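Local coordinates for protein glutaryl-CoA dehydrogenase (Mycobacterium smegmatis, PDB 3SF6) that belongs to the acyl-CoA dehydrogenase family of flavoproteins and holds a bound dihydroflavine-adenine dinucleotide in a four-chain assembly, at residues 307-310 / 311-315; 318-321 / 322-326; 67-70 / 71-75; 130-133 / 134-138. All coordinates share one frame; numbering follows the deposited sequence.

Contact 1. Residues 307-310 / 311-315; sequences MTLE and YGKGF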
ATOM      1  N   MET A 307      11.720  -5.308  -2.673  1.00  4.39           N
ATOM      2  CA  MET A 307      11.731  -6.734  -2.407  1.00  4.75           C
ATOM      3  C   MET A 307      12.905  -7.129  -1.532  1.00  5.55           C
ATOM      4  O   MET A 307      12.746  -7.931  -0.611  1.00  5.66           O
ATOM      5  CB  MET A 307      11.719  -7.548  -3.694  1.00  4.51           C
ATOM      6  CG  MET A 307      10.456  -7.443  -4.498  1.00  5.50           C
ATOM      7  SD  MET A 307      10.416  -8.584  -5.920  1.00  7.47           S
ATOM      8  CE  MET A 307      11.663  -7.861  -6.979  1.00  6.83           C
ATOM      9  N   THR A 308      14.086  -6.594  -1.824  1.00  4.56           N
ATOM     10  CA  THR A 308      15.279  -6.943  -1.058  1.00  4.47           C
ATOM     11  C   THR A 308      15.127  -6.483   0.400  1.00  4.47           C
ATOM     12  O   THR A 308      15.497  -7.201   1.337  1.00  4.91           O
ATOM     13  CB  THR A 308      16.503  -6.304  -1.682  1.00  5.25           C
ATOM     14  OG1 THR A 308      16.710  -6.866  -2.987  1.00  6.91           O
ATOM     15  CG2 THR A 308      17.792  -6.548  -0.849  1.00  5.70           C
ATOM     16  N   LEU A 309      14.534  -5.309   0.569  1.00  5.28           N
ATOM     17  CA  LEU A 309      14.266  -4.804   1.925  1.00  5.06           C
ATOM     18  C   LEU A 309      13.356  -5.742   2.682  1.00  4.75           C
ATOM     19  O   LEU A 309      13.600  -6.034   3.855  1.00  4.80           O
ATOM     20  CB  LEU A 309      13.679  -3.381   1.909  1.00  6.35           C
ATOM     21  CG  LEU A 309      14.632  -2.219   2.057  1.00  7.71           C
ATOM     22  CD1 LEU A 309      13.795  -0.936   1.924  1.00  9.50           C
ATOM     23  CD2 LEU A 309      15.363  -2.281   3.392  1.00  7.92           C
ATOM     24  N   GLU A 310      12.258  -6.180   2.082  1.00  4.62           N
ATOM     25  CA  GLU A 310      11.311  -6.995   2.852  1.00  4.71           C
ATOM     26  C   GLU A 310      11.882  -8.380   3.088  1.00  5.51           C
ATOM     27  O   GLU A 310      11.641  -8.972   4.156  1.00  4.91           O
ATOM     28  CB  GLU A 310       9.918  -7.047   2.240  1.00  5.65           C
ATOM     29  CG  GLU A 310       9.205  -5.690   2.207  1.00  5.60           C
ATOM     30  CD  GLU A 310       9.116  -5.003   3.550  1.00  9.45           C
ATOM     31  OE1 GLU A 310       8.931  -5.666   4.584  1.00  7.62           O
ATOM     32  OE2 GLU A 310       9.259  -3.761   3.604  1.00  8.85           O
ATOM     33  N   TYR A 311      12.625  -8.913   2.116  1.00  4.81           N
ATOM     34  CA  TYR A 311      13.325 -10.179   2.355  1.00  5.05           C
ATOM     35  C   TYR A 311      14.311 -10.061   3.503  1.00  4.79           C
ATOM     36  O   TYR A 311      14.336 -10.892   4.438  1.00  4.11           O
ATOM     37  CB  TYR A 311      14.006 -10.646   1.058  1.00  4.93           C
ATOM     38  CG  TYR A 311      14.980 -11.767   1.255  1.00  5.49           C
ATOM     39  CD1 TYR A 311      14.527 -13.024   1.638  1.00  5.17           C
ATOM     40  CD2 TYR A 311      16.323 -11.593   0.990  1.00  5.01           C
ATOM     41  CE1 TYR A 311      15.440 -14.083   1.825  1.00  5.92           C
ATOM     42  CE2 TYR A 311      17.228 -12.635   1.193  1.00  5.61           C
ATOM     43  CZ  TYR A 311      16.774 -13.863   1.583  1.00  5.46           C
ATOM     44  OH  TYR A 311      17.675 -14.907   1.710  1.00  7.45           O
ATOM     45  N   GLY A 312      15.130  -9.013   3.466  1.00  4.85           N
ATOM     46  CA  GLY A 312      16.119  -8.851   4.537  1.00  4.67           C
ATOM     47  C   GLY A 312      15.524  -8.573   5.911  1.00  4.67           C
ATOM     48  O   GLY A 312      15.953  -9.164   6.899  1.00  5.16           O
ATOM     49  N   LYS A 313      14.542  -7.673   6.011  1.00  4.50           N
ATOM     50  CA  LYS A 313      13.847  -7.426   7.276  1.00  4.95           C
ATOM     51  C   LYS A 313      13.204  -8.706   7.772  1.00  4.68           C
ATOM     52  O   LYS A 313      13.204  -8.989   8.981  1.00  4.73           O
ATOM     53  CB  LYS A 313      12.772  -6.346   7.070  1.00  4.80           C
ATOM     54  CG  LYS A 313      13.327  -4.947   6.768  1.00  6.14           C
ATOM     55  CD  LYS A 313      12.328  -4.016   6.020  1.00 12.41           C
ATOM     56  CE  LYS A 313      11.146  -3.780   6.715  1.00 14.08           C
ATOM     57  NZ  LYS A 313      10.108  -2.900   5.988  1.00  5.51           N
ATOM     58  N   GLY A 314      12.602  -9.470   6.858  1.00  4.58           N
ATOM     59  CA  GLY A 314      11.964 -10.728   7.228  1.00  4.95           C
ATOM     60  C   GLY A 314      12.934 -11.763   7.744  1.00  4.61           C
ATOM     61  O   GLY A 314      12.669 -12.454   8.739  1.00  4.43           O
ATOM     62  N   PHE A 315      14.104 -11.852   7.103  1.00  4.71           N
ATOM     63  CA  PHE A 315      15.161 -12.738   7.565  1.00  4.82           C
ATOM     64  C   PHE A 315      15.683 -12.314   8.947  1.00  5.08           C
ATOM     65  O   PHE A 315      15.860 -13.150   9.828  1.00  4.81           O
ATOM     66  CB  PHE A 315      16.313 -12.837   6.555  1.00  5.48           C
ATOM     67  CG  PHE A 315      17.358 -13.801   7.002  1.00  7.40           C
ATOM     68  CD1 PHE A 315      17.158 -15.142   6.790  1.00  9.19           C
ATOM     69  CD2 PHE A 315      18.427 -13.402   7.755  1.00  9.43           C
ATOM     70  CE1 PHE A 315      18.060 -16.075   7.271  1.00 10.89           C
ATOM     71  CE2 PHE A 315      19.308 -14.347   8.272  1.00 10.20           C
ATOM     72  CZ  PHE A 315      19.109 -15.661   8.025  1.00 10.03           C
TER
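Glu310 and Lys313, one helical turn apart, join their charged ends in a salt bridge, with Lys313 NZ 2.7 Å from Glu310 OE2. The two side chains run alongside each other in the same direction, and the ammonium meets the carboxylate on the syn side of OE2, 21° out of its plane. Both chains fold to reach this position: Glu310 turns at its second torsion (chi2 -54°), and Lys313 bends at its third (chi3 60°), which brings NZ back along the helix. The lower methylenes of Lys313 lie over the carbonyl of the preceding turn, CG standing 3.1 Å from Leu309 O. That same oxygen accepts the backbone bond from Lys313 N at 2.9 Å, and Gly314 N reaches Glu310 O at 2.9 Å. On another side of the helix Tyr311 CB rests 3.4 Å from Met307 O, while the phenol leads away and gives its OH to a hydrogen bond with Asp21.

The next shell is intermolecular. Glu310 OE1 forms a salt bridge with Lys313 NZ of the second subunit, and Lys313 NZ does the same with Glu310 OE1 there; Asn341 of that subunit also accepts a bond from the ammonium. Two lysines are therefore brought together between two glutamates, an alternation of charge that would probably offset the repulsion between the ammonium groups. The arrangement is an i to i+3 ion pair on helix 298-327, doubled across a subunit interface in the helical C-terminal domain of the acyl-CoA dehydrogenase fold.

Contact 2. Residues 318-321 / 322-326; sequences ALHL and GRQKD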
ATOM      1  N   ALA A 318      13.085 -13.311  11.449  1.00  4.48           N
ATOM      2  CA  ALA A 318      13.138 -14.772  11.652  1.00  4.84           C
ATOM      3  C   ALA A 318      14.335 -15.197  12.529  1.00  5.16           C
ATOM      4  O   ALA A 318      14.189 -15.962  13.478  1.00  5.20           O
ATOM      5  CB  ALA A 318      13.225 -15.498  10.267  1.00  4.86           C
ATOM      6  N   LEU A 319      15.504 -14.676  12.197  1.00  4.80           N
ATOM      7  CA  LEU A 319      16.712 -15.009  12.962  1.00  5.79           C
ATOM      8  C   LEU A 319      16.577 -14.578  14.435  1.00  5.61           C
ATOM      9  O   LEU A 319      16.945 -15.320  15.356  1.00  6.62           O
ATOM     10  CB  LEU A 319      17.930 -14.354  12.328  1.00  7.00           C
ATOM     11  CG  LEU A 319      19.272 -14.754  12.945  1.00  8.94           C
ATOM     12  CD1 LEU A 319      19.497 -16.273  12.961  1.00 12.06           C
ATOM     13  CD2 LEU A 319      20.416 -14.022  12.132  1.00 14.12           C
ATOM     14  N   HIS A 320      16.082 -13.383  14.657  1.00  5.77           N
ATOM     15  CA  HIS A 320      15.837 -12.882  16.004  1.00  5.72           C
ATOM     16  C   HIS A 320      14.914 -13.818  16.789  1.00  5.19           C
ATOM     17  O   HIS A 320      15.190 -14.192  17.921  1.00  6.40           O
ATOM     18  CB  HIS A 320      15.226 -11.463  15.914  1.00  5.90           C
ATOM     19  CG  HIS A 320      14.903 -10.865  17.233  1.00  8.71           C
ATOM     20  ND1 HIS A 320      15.893 -10.487  18.109  1.00 13.44           N
ATOM     21  CD2 HIS A 320      13.730 -10.509  17.803  1.00  8.59           C
ATOM     22  CE1 HIS A 320      15.329  -9.955  19.192  1.00 14.88           C
ATOM     23  NE2 HIS A 320      14.021  -9.957  19.030  1.00 11.38           N
ATOM     24  N   LEU A 321      13.834 -14.234  16.143  1.00  6.16           N
ATOM     25  CA  LEU A 321      12.885 -15.137  16.795  1.00  5.63           C
ATOM     26  C   LEU A 321      13.535 -16.496  17.074  1.00  5.26           C
ATOM     27  O   LEU A 321      13.305 -17.100  18.125  1.00  6.81           O
ATOM     28  CB  LEU A 321      11.612 -15.305  15.964  1.00  6.23           C
ATOM     29  CG  LEU A 321      10.745 -14.063  15.776  1.00  7.38           C
ATOM     30  CD1 LEU A 321       9.712 -14.293  14.610  1.00  7.91           C
ATOM     31  CD2 LEU A 321      10.062 -13.583  17.112  1.00 11.13           C
ATOM     32  N   GLY A 322      14.321 -16.998  16.127  1.00  5.36           N
ATOM     33  CA  GLY A 322      15.031 -18.243  16.346  1.00  5.00           C
ATOM     34  C   GLY A 322      16.040 -18.170  17.471  1.00  5.62           C
ATOM     35  O   GLY A 322      16.155 -19.096  18.277  1.00  6.68           O
ATOM     36  N   ARG A 323      16.786 -17.067  17.535  1.00  5.83           N
ATOM     37  CA  ARG A 323      17.722 -16.885  18.653  1.00  6.50           C
ATOM     38  C   ARG A 323      16.957 -16.852  19.981  1.00  7.13           C
ATOM     39  O   ARG A 323      17.425 -17.413  20.960  1.00  7.13           O
ATOM     40  CB  ARG A 323      18.578 -15.639  18.479  1.00  7.45           C
ATOM     41  CG  ARG A 323      19.483 -15.706  17.209  1.00  8.66           C
ATOM     42  CD  ARG A 323      20.809 -16.277  17.494  1.00 11.45           C
ATOM     43  NE  ARG A 323      21.654 -16.351  16.284  1.00 10.45           N
ATOM     44  CZ  ARG A 323      22.090 -17.473  15.702  1.00  9.83           C
ATOM     45  NH1 ARG A 323      21.845 -18.659  16.205  1.00  8.42           N
ATOM     46  NH2 ARG A 323      22.834 -17.384  14.591  1.00  9.56           N
ATOM     47  N   GLN A 324      15.784 -16.207  20.017  1.00  6.71           N
ATOM     48  CA  GLN A 324      14.974 -16.184  21.229  1.00  9.27           C
ATOM     49  C   GLN A 324      14.507 -17.596  21.598  1.00  9.28           C
ATOM     50  O   GLN A 324      14.527 -17.991  22.771  1.00  9.74           O
ATOM     51  CB  GLN A 324      13.759 -15.261  21.074  1.00 10.74           C
ATOM     52  CG  GLN A 324      14.081 -13.760  21.035  1.00 13.52           C
ATOM     53  CD  GLN A 324      12.825 -12.904  20.813  1.00 17.58           C
ATOM     54  OE1 GLN A 324      11.999 -13.152  19.908  1.00 17.97           O
ATOM     55  NE2 GLN A 324      12.684 -11.883  21.629  1.00 19.66           N
ATOM     56  N   LYS A 325      14.076 -18.342  20.582  1.00  8.35           N
ATOM     57  CA  LYS A 325      13.574 -19.700  20.792  1.00  8.80           C
ATOM     58  C   LYS A 325      14.655 -20.602  21.399  1.00  8.94           C
ATOM     59  O   LYS A 325      14.363 -21.376  22.316  1.00  9.39           O
ATOM     60  CB  LYS A 325      13.009 -20.264  19.493  1.00  9.05           C
ATOM     61  CG  LYS A 325      12.227 -21.608  19.595  1.00 11.05           C
ATOM     62  CD  LYS A 325      11.435 -21.889  18.316  1.00 10.83           C
ATOM     63  CE  LYS A 325      10.882 -23.347  18.245  1.00 13.28           C
ATOM     64  NZ  LYS A 325       9.842 -23.559  19.175  1.00 15.45           N
ATOM     65  N   ASP A 326      15.893 -20.489  20.908  1.00  8.16           N
ATOM     66  CA  ASP A 326      16.999 -21.282  21.436  1.00  8.66           C
ATOM     67  C   ASP A 326      17.350 -20.871  22.857  1.00 10.91           C
ATOM     68  O   ASP A 326      17.771 -21.702  23.670  1.00 11.83           O
ATOM     69  CB  ASP A 326      18.220 -21.199  20.496  1.00  8.73           C
ATOM     70  CG  ASP A 326      18.052 -22.082  19.259  1.00  8.87           C
ATOM     71  OD1 ASP A 326      17.525 -23.222  19.392  1.00 10.85           O
ATOM     72  OD2 ASP A 326      18.487 -21.623  18.182  1.00  9.38           O
TER
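His320 and Gln324 form the tighter side of this helical turn, the imidazole and the terminal amide lying one over the other with their planes 35° apart. Gln324 CD stands 3.6 Å from His320 NE2, and Gln324 CG lies over one ring face near its rim. With CG opposite the backbone N (chi1 179°), the imidazole swings towards the following turn, where the extended glutamine chain passes across it. The two nitrogens, His320 NE2 and Gln324 NE2, are 3.5 Å apart and share an acceptor instead of bonding to each other: Ile24 O of the second subunit takes a hydrogen bond from His320 NE2 and a weak one from Gln324 NE2. The amide oxygen faces the other way, with Gln324 OE1 3.4 Å from Leu321 CD2.

Leu319 and Arg323 make a looser pair on a different side of the helix. They extend side by side, and the methyl carbon Leu319 CD1 sits over one face of the guanidinium, offset to its rim and 3.9 Å from Arg323 NH2. Closer in, Arg323 CG packs 3.2 Å from Leu319 O. The guanidinium spends its polar contacts on Glu34, through a salt bridge, and on Val29 O. Towards the more exposed end, Lys325 keeps its CB by Leu321 O while its ammonium leads off to Glu260, and Asp326 accepts bonds from the amides of Ala91 and Val92. The pairs His320–Gln324 and Leu319–Arg323 are i to i+4 contacts, and Leu321–Gln324 an i to i+3 one, near the end of helix 298-327, where the C-terminal helical domain meets the N-terminal domain and a second subunit.

Contact 3. Residues 67-70 / 71-75; sequences LAVE and LGELG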
ATOM      1  N   LEU A  67       9.253 -40.124  -1.327  1.00 13.91           N
ATOM      2  CA  LEU A  67       9.944 -38.912  -0.932  1.00 13.61           C
ATOM      3  C   LEU A  67      10.137 -38.800   0.586  1.00 12.64           C
ATOM      4  O   LEU A  67      11.196 -38.347   1.070  1.00 13.31           O
ATOM      5  CB  LEU A  67       9.200 -37.671  -1.464  1.00 14.75           C
ATOM      6  CG  LEU A  67       9.905 -36.343  -1.242  1.00 17.52           C
ATOM      7  CD1 LEU A  67      11.170 -36.277  -2.087  1.00 21.46           C
ATOM      8  CD2 LEU A  67       8.921 -35.154  -1.585  1.00 18.80           C
ATOM      9  N   ALA A  68       9.120 -39.177   1.338  1.00 12.57           N
ATOM     10  CA  ALA A  68       9.226 -39.171   2.796  1.00 11.91           C
ATOM     11  C   ALA A  68      10.389 -40.045   3.259  1.00 11.90           C
ATOM     12  O   ALA A  68      11.158 -39.648   4.131  1.00 11.68           O
ATOM     13  CB  ALA A  68       7.884 -39.599   3.444  1.00 12.04           C
ATOM     14  N   VAL A  69      10.525 -41.242   2.669  1.00 12.11           N
ATOM     15  CA  VAL A  69      11.648 -42.101   3.012  1.00 11.96           C
ATOM     16  C   VAL A  69      12.977 -41.423   2.703  1.00 12.72           C
ATOM     17  O   VAL A  69      13.917 -41.438   3.503  1.00 12.88           O
ATOM     18  CB  VAL A  69      11.552 -43.479   2.317  1.00 12.89           C
ATOM     19  CG1 VAL A  69      12.908 -44.242   2.469  1.00 14.05           C
ATOM     20  CG2 VAL A  69      10.421 -44.244   2.917  1.00 13.34           C
ATOM     21  N   GLU A  70      13.078 -40.840   1.517  1.00 13.86           N
ATOM     22  CA  GLU A  70      14.294 -40.136   1.132  1.00 15.24           C
ATOM     23  C   GLU A  70      14.659 -39.048   2.138  1.00 14.10           C
ATOM     24  O   GLU A  70      15.820 -38.919   2.559  1.00 14.29           O
ATOM     25  CB  GLU A  70      14.118 -39.541  -0.290  1.00 17.20           C
ATOM     26  CG  GLU A  70      15.349 -38.900  -0.860  1.00 22.14           C
ATOM     27  CD  GLU A  70      15.193 -38.505  -2.349  1.00 27.95           C
ATOM     28  OE1 GLU A  70      14.064 -38.549  -2.860  1.00 29.48           O
ATOM     29  OE2 GLU A  70      16.206 -38.142  -3.004  1.00 33.91           O
ATOM     30  N   LEU A  71      13.681 -38.210   2.468  1.00 12.42           N
ATOM     31  CA  LEU A  71      13.920 -37.090   3.372  1.00 12.02           C
ATOM     32  C   LEU A  71      14.244 -37.575   4.792  1.00 12.38           C
ATOM     33  O   LEU A  71      15.146 -37.059   5.448  1.00 11.80           O
ATOM     34  CB  LEU A  71      12.698 -36.168   3.411  1.00 11.92           C
ATOM     35  CG  LEU A  71      12.381 -35.485   2.086  1.00 12.82           C
ATOM     36  CD1 LEU A  71      11.039 -34.713   2.159  1.00 14.77           C
ATOM     37  CD2 LEU A  71      13.562 -34.573   1.666  1.00 16.57           C
ATOM     38  N   GLY A  72      13.525 -38.598   5.245  1.00 12.20           N
ATOM     39  CA  GLY A  72      13.767 -39.149   6.578  1.00 12.35           C
ATOM     40  C   GLY A  72      15.149 -39.740   6.701  1.00 13.52           C
ATOM     41  O   GLY A  72      15.843 -39.517   7.699  1.00 12.64           O
ATOM     42  N   GLU A  73      15.548 -40.523   5.689  1.00 14.07           N
ATOM     43  CA  GLU A  73      16.858 -41.141   5.708  1.00 15.53           C
ATOM     44  C   GLU A  73      17.973 -40.101   5.614  1.00 16.17           C
ATOM     45  O   GLU A  73      19.070 -40.348   6.077  1.00 16.04           O
ATOM     46  CB  GLU A  73      16.928 -42.259   4.672  1.00 17.47           C
ATOM     47  CG  GLU A  73      15.942 -43.405   5.117  1.00 20.52           C
ATOM     48  CD  GLU A  73      16.073 -44.698   4.306  1.00 23.65           C
ATOM     49  OE1 GLU A  73      16.680 -44.694   3.220  1.00 28.19           O
ATOM     50  OE2 GLU A  73      15.489 -45.709   4.744  1.00 25.45           O
ATOM     51  N   LEU A  74      17.651 -38.920   5.081  1.00 15.33           N
ATOM     52  CA  LEU A  74      18.565 -37.769   5.046  1.00 15.99           C
ATOM     53  C   LEU A  74      18.572 -36.951   6.339  1.00 16.18           C
ATOM     54  O   LEU A  74      19.348 -35.976   6.472  1.00 17.89           O
ATOM     55  CB  LEU A  74      18.258 -36.856   3.831  1.00 16.46           C
ATOM     56  CG  LEU A  74      18.744 -37.435   2.477  1.00 18.87           C
ATOM     57  CD1 LEU A  74      18.088 -36.760   1.302  1.00 19.85           C
ATOM     58  CD2 LEU A  74      20.277 -37.359   2.356  1.00 21.76           C
ATOM     59  N   GLY A  75      17.709 -37.298   7.289  1.00 13.89           N
ATOM     60  CA  GLY A  75      17.702 -36.627   8.603  1.00 13.16           C
ATOM     61  C   GLY A  75      16.801 -35.395   8.680  1.00 12.32           C
ATOM     62  O   GLY A  75      16.844 -34.623   9.665  1.00 12.28           O
TER
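Four successive backbone bonds link Leu67, Ala68, Val69 and Glu70 to Leu71, Gly72, Glu73 and Leu74, and they change in character as the helix runs out. Gly72 N to Ala68 O measures 2.8 Å with an N-H...O angle of 160°, whereas Leu74 N to Glu70 O stretches to 3.1 Å and bends to 136°. Leu74 N also makes a weak bond to Leu71 O. Gly75 then leaves the helix with positive phi (89°) and bonds back to Gly72 O, which completes a Schellman motif. Having no CB, Gly75 takes up these backbone angles without crowding the carbonyl oxygen of Leu74.

Three side-chain pairs lie along this framework. Val69 CG1, the branch opposite the backbone N, leans on the flat end of Glu73, 3.7 Å from Glu73 CD, as the two chains run in the same direction. The methylenes of the glutamate cover the carbonyl below them, Glu73 CG lying 3.3 Å from Val69 O. Leu74 follows a similar path beside Glu70: its CD1 sits 3.4 Å from Glu70 O and at longer range touches Glu70 CG. On the buried side Leu67 and Leu71 meet at an angle, with Leu67 CG 3.9 Å from Leu71 CD1.

These leucines set helix 64-73 against its neighbours in the N-terminal domain: Leu67 packs on Ile49 of helix 32-49 and Ile108 of helix 106-126, and Leu71 on Val112 of helix 106-126. Leu74 rests on Val44 of helix 32-49, and His143 from a loop touches Val69 and Glu73.

Contact 4. Residues 130-133 / 134-138; sequences EQKD and QWLPD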
ATOM      1  N   GLU A 130       4.669 -45.571  25.266  1.00 13.85           N
ATOM      2  CA  GLU A 130       4.301 -46.589  24.278  1.00 14.61           C
ATOM      3  C   GLU A 130       4.096 -45.982  22.887  1.00 13.80           C
ATOM      4  O   GLU A 130       4.557 -46.526  21.873  1.00 12.16           O
ATOM      5  CB  GLU A 130       3.023 -47.332  24.730  1.00 17.12           C
ATOM      6  CG  GLU A 130       2.551 -48.511  23.854  1.00 24.57           C
ATOM      7  CD  GLU A 130       1.089 -48.945  24.160  1.00 33.65           C
ATOM      8  OE1 GLU A 130       0.589 -48.688  25.285  1.00 39.86           O
ATOM      9  OE2 GLU A 130       0.421 -49.511  23.256  1.00 39.16           O
ATOM     10  N   GLN A 131       3.378 -44.855  22.841  1.00 11.91           N
ATOM     11  CA  GLN A 131       3.142 -44.154  21.563  1.00 10.48           C
ATOM     12  C   GLN A 131       4.446 -43.612  20.938  1.00 10.36           C
ATOM     13  O   GLN A 131       4.699 -43.745  19.707  1.00 10.40           O
ATOM     14  CB  GLN A 131       2.138 -42.994  21.784  1.00 10.63           C
ATOM     15  CG  GLN A 131       0.703 -43.490  22.004  1.00 10.83           C
ATOM     16  CD  GLN A 131      -0.164 -42.481  22.699  1.00 12.86           C
ATOM     17  OE1 GLN A 131       0.306 -41.428  23.132  1.00 10.63           O
ATOM     18  NE2 GLN A 131      -1.461 -42.783  22.803  1.00 12.03           N
ATOM     19  N   LYS A 132       5.287 -43.024  21.772  1.00 10.21           N
ATOM     20  CA  LYS A 132       6.537 -42.490  21.297  1.00 10.91           C
ATOM     21  C   LYS A 132       7.407 -43.580  20.732  1.00 10.83           C
ATOM     22  O   LYS A 132       8.000 -43.432  19.680  1.00 11.13           O
ATOM     23  CB  LYS A 132       7.265 -41.770  22.432  1.00 11.20           C
ATOM     24  CG  LYS A 132       6.575 -40.525  22.862  1.00 12.96           C
ATOM     25  CD  LYS A 132       7.432 -39.762  23.861  1.00 18.69           C
ATOM     26  CE  LYS A 132       6.646 -39.058  24.892  1.00 23.36           C
ATOM     27  NZ  LYS A 132       7.464 -38.741  26.130  1.00 21.53           N
ATOM     28  N   ASP A 133       7.513 -44.688  21.466  1.00 11.84           N
ATOM     29  CA  ASP A 133       8.406 -45.755  21.067  1.00 12.10           C
ATOM     30  C   ASP A 133       7.858 -46.472  19.831  1.00 12.46           C
ATOM     31  O   ASP A 133       8.626 -46.925  18.980  1.00 12.27           O
ATOM     32  CB  ASP A 133       8.594 -46.745  22.229  1.00 12.55           C
ATOM     33  CG  ASP A 133       9.350 -46.155  23.417  1.00 14.52           C
ATOM     34  OD1 ASP A 133      10.088 -45.163  23.237  1.00 14.38           O
ATOM     35  OD2 ASP A 133       9.254 -46.753  24.536  1.00 13.39           O
ATOM     36  N   GLN A 134       6.539 -46.558  19.719  1.00 11.50           N
ATOM     37  CA  GLN A 134       5.929 -47.253  18.583  1.00 12.08           C
ATOM     38  C   GLN A 134       6.088 -46.463  17.283  1.00 11.67           C
ATOM     39  O   GLN A 134       6.392 -47.041  16.247  1.00 11.53           O
ATOM     40  CB  GLN A 134       4.469 -47.549  18.835  1.00 12.95           C
ATOM     41  CG  GLN A 134       3.774 -48.131  17.605  1.00 16.16           C
ATOM     42  CD  GLN A 134       2.388 -48.695  17.872  1.00 24.52           C
ATOM     43  OE1 GLN A 134       1.870 -48.656  19.002  1.00 27.11           O
ATOM     44  NE2 GLN A 134       1.763 -49.218  16.808  1.00 29.72           N
ATOM     45  N   TRP A 135       5.868 -45.152  17.356  1.00 10.01           N
ATOM     46  CA  TRP A 135       5.693 -44.316  16.176  1.00  9.60           C
ATOM     47  C   TRP A 135       6.890 -43.465  15.823  1.00  9.45           C
ATOM     48  O   TRP A 135       7.179 -43.310  14.641  1.00  9.92           O
ATOM     49  CB  TRP A 135       4.451 -43.415  16.318  1.00 10.20           C
ATOM     50  CG  TRP A 135       3.174 -44.214  16.166  1.00 10.77           C
ATOM     51  CD1 TRP A 135       2.333 -44.616  17.151  1.00 13.52           C
ATOM     52  CD2 TRP A 135       2.652 -44.751  14.944  1.00 11.36           C
ATOM     53  NE1 TRP A 135       1.306 -45.366  16.621  1.00 12.08           N
ATOM     54  CE2 TRP A 135       1.475 -45.453  15.265  1.00  9.82           C
ATOM     55  CE3 TRP A 135       3.056 -44.686  13.609  1.00 10.12           C
ATOM     56  CZ2 TRP A 135       0.696 -46.097  14.293  1.00 11.33           C
ATOM     57  CZ3 TRP A 135       2.306 -45.331  12.659  1.00 12.43           C
ATOM     58  CH2 TRP A 135       1.139 -46.048  13.010  1.00 13.01           C
ATOM     59  N   LEU A 136       7.574 -42.866  16.794  1.00  8.98           N
ATOM     60  CA  LEU A 136       8.517 -41.796  16.424  1.00  9.19           C
ATOM     61  C   LEU A 136       9.720 -42.246  15.584  1.00  8.42           C
ATOM     62  O   LEU A 136      10.059 -41.563  14.595  1.00  8.76           O
ATOM     63  CB  LEU A 136       8.951 -40.943  17.633  1.00  9.51           C
ATOM     64  CG  LEU A 136       7.872 -40.119  18.312  1.00  8.07           C
ATOM     65  CD1 LEU A 136       8.432 -39.380  19.549  1.00 10.65           C
ATOM     66  CD2 LEU A 136       7.211 -39.152  17.319  1.00 10.04           C
ATOM     67  N   PRO A 137      10.358 -43.388  15.904  1.00  9.50           N
ATOM     68  CA  PRO A 137      11.527 -43.709  15.046  1.00  9.93           C
ATOM     69  C   PRO A 137      11.164 -43.995  13.590  1.00  9.15           C
ATOM     70  O   PRO A 137      11.864 -43.560  12.681  1.00  9.26           O
ATOM     71  CB  PRO A 137      12.117 -44.961  15.709  1.00 10.39           C
ATOM     72  CG  PRO A 137      11.692 -44.805  17.194  1.00 11.58           C
ATOM     73  CD  PRO A 137      10.300 -44.231  17.111  1.00  9.67           C
ATOM     74  N   ASP A 138      10.040 -44.663  13.349  1.00  9.00           N
ATOM     75  CA  ASP A 138       9.613 -44.896  11.974  1.00  9.43           C
ATOM     76  C   ASP A 138       9.093 -43.634  11.252  1.00  8.70           C
ATOM     77  O   ASP A 138       9.142 -43.552  10.017  1.00  9.77           O
ATOM     78  CB  ASP A 138       8.518 -45.943  11.910  1.00 10.02           C
ATOM     79  CG  ASP A 138       9.035 -47.376  12.104  1.00 14.30           C
ATOM     80  OD1 ASP A 138      10.265 -47.630  12.090  1.00 14.43           O
ATOM     81  OD2 ASP A 138       8.152 -48.241  12.249  1.00 15.84           O
TER
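The contact belongs to helix 129-140, just ahead of and including a proline kink: Pro137 has no N-H to return to the preceding turn, and its ring occupies that place. Pro137 CD lies 3.7 Å from Asp133 O, so a carbon stands there where a regular helix would bring the amide of residue 137; the same CD is also 3.5 Å from Lys132 O. Asp138 N likewise makes no bond to the turn before. Ahead of the break the backbone remains helical, with Leu136 N bonded to Lys132 O at 3.0 Å; Lys132 O therefore receives an amide and lies against the proline ring as well.

Lys132 and Leu136 carry the apolar side of the turn. They run alongside each other in the same direction, the leucine methyl carbon CD1 approaching the base of the lysine chain 3.9 Å from Lys132 CB. Each has CG opposite its own carbonyl carbon (chi1 -68° for Lys132 and -65° for Leu136), which keeps the two chains aligned. Trp135 uses an indole edge instead: Gln131 O lies near the ring plane, 3.6 Å from Trp135 CD1, and also accepts the bond from Trp135 N at 3.0 Å. Gln134 CB, in turn, sits 3.2 Å from Glu130 O.

Leu136 faces helix 106-126, touching Met120, Ile123 and His124, and meets Tyr84 from a loop. Gln131 bonds to Ser128 N and to Arg244 O, and together with Trp135 it packs on Val205, joining this helix of the N-terminal domain to strand 200-207.

How the contacts relate
All four contacts are local turns of helix, but they serve two regions of the chain. Contacts 1 and 2 follow each other on helix 298-327, their centres 16 Å apart, and both reach the second subunit. Contacts 3 and 4 belong to separate helices of the N-terminal domain; their centres are 17 Å apart, and their nearest atoms remain about 7 Å apart. Helix 106-126 is a common neighbour of this second pair. Contacts 1 and 4 lie on opposite sides of the chain's centre, 40 Å between their centres. The Met307 side chain of contact 1 is about 10 Å from a bound dihydroflavine-adenine dinucleotide.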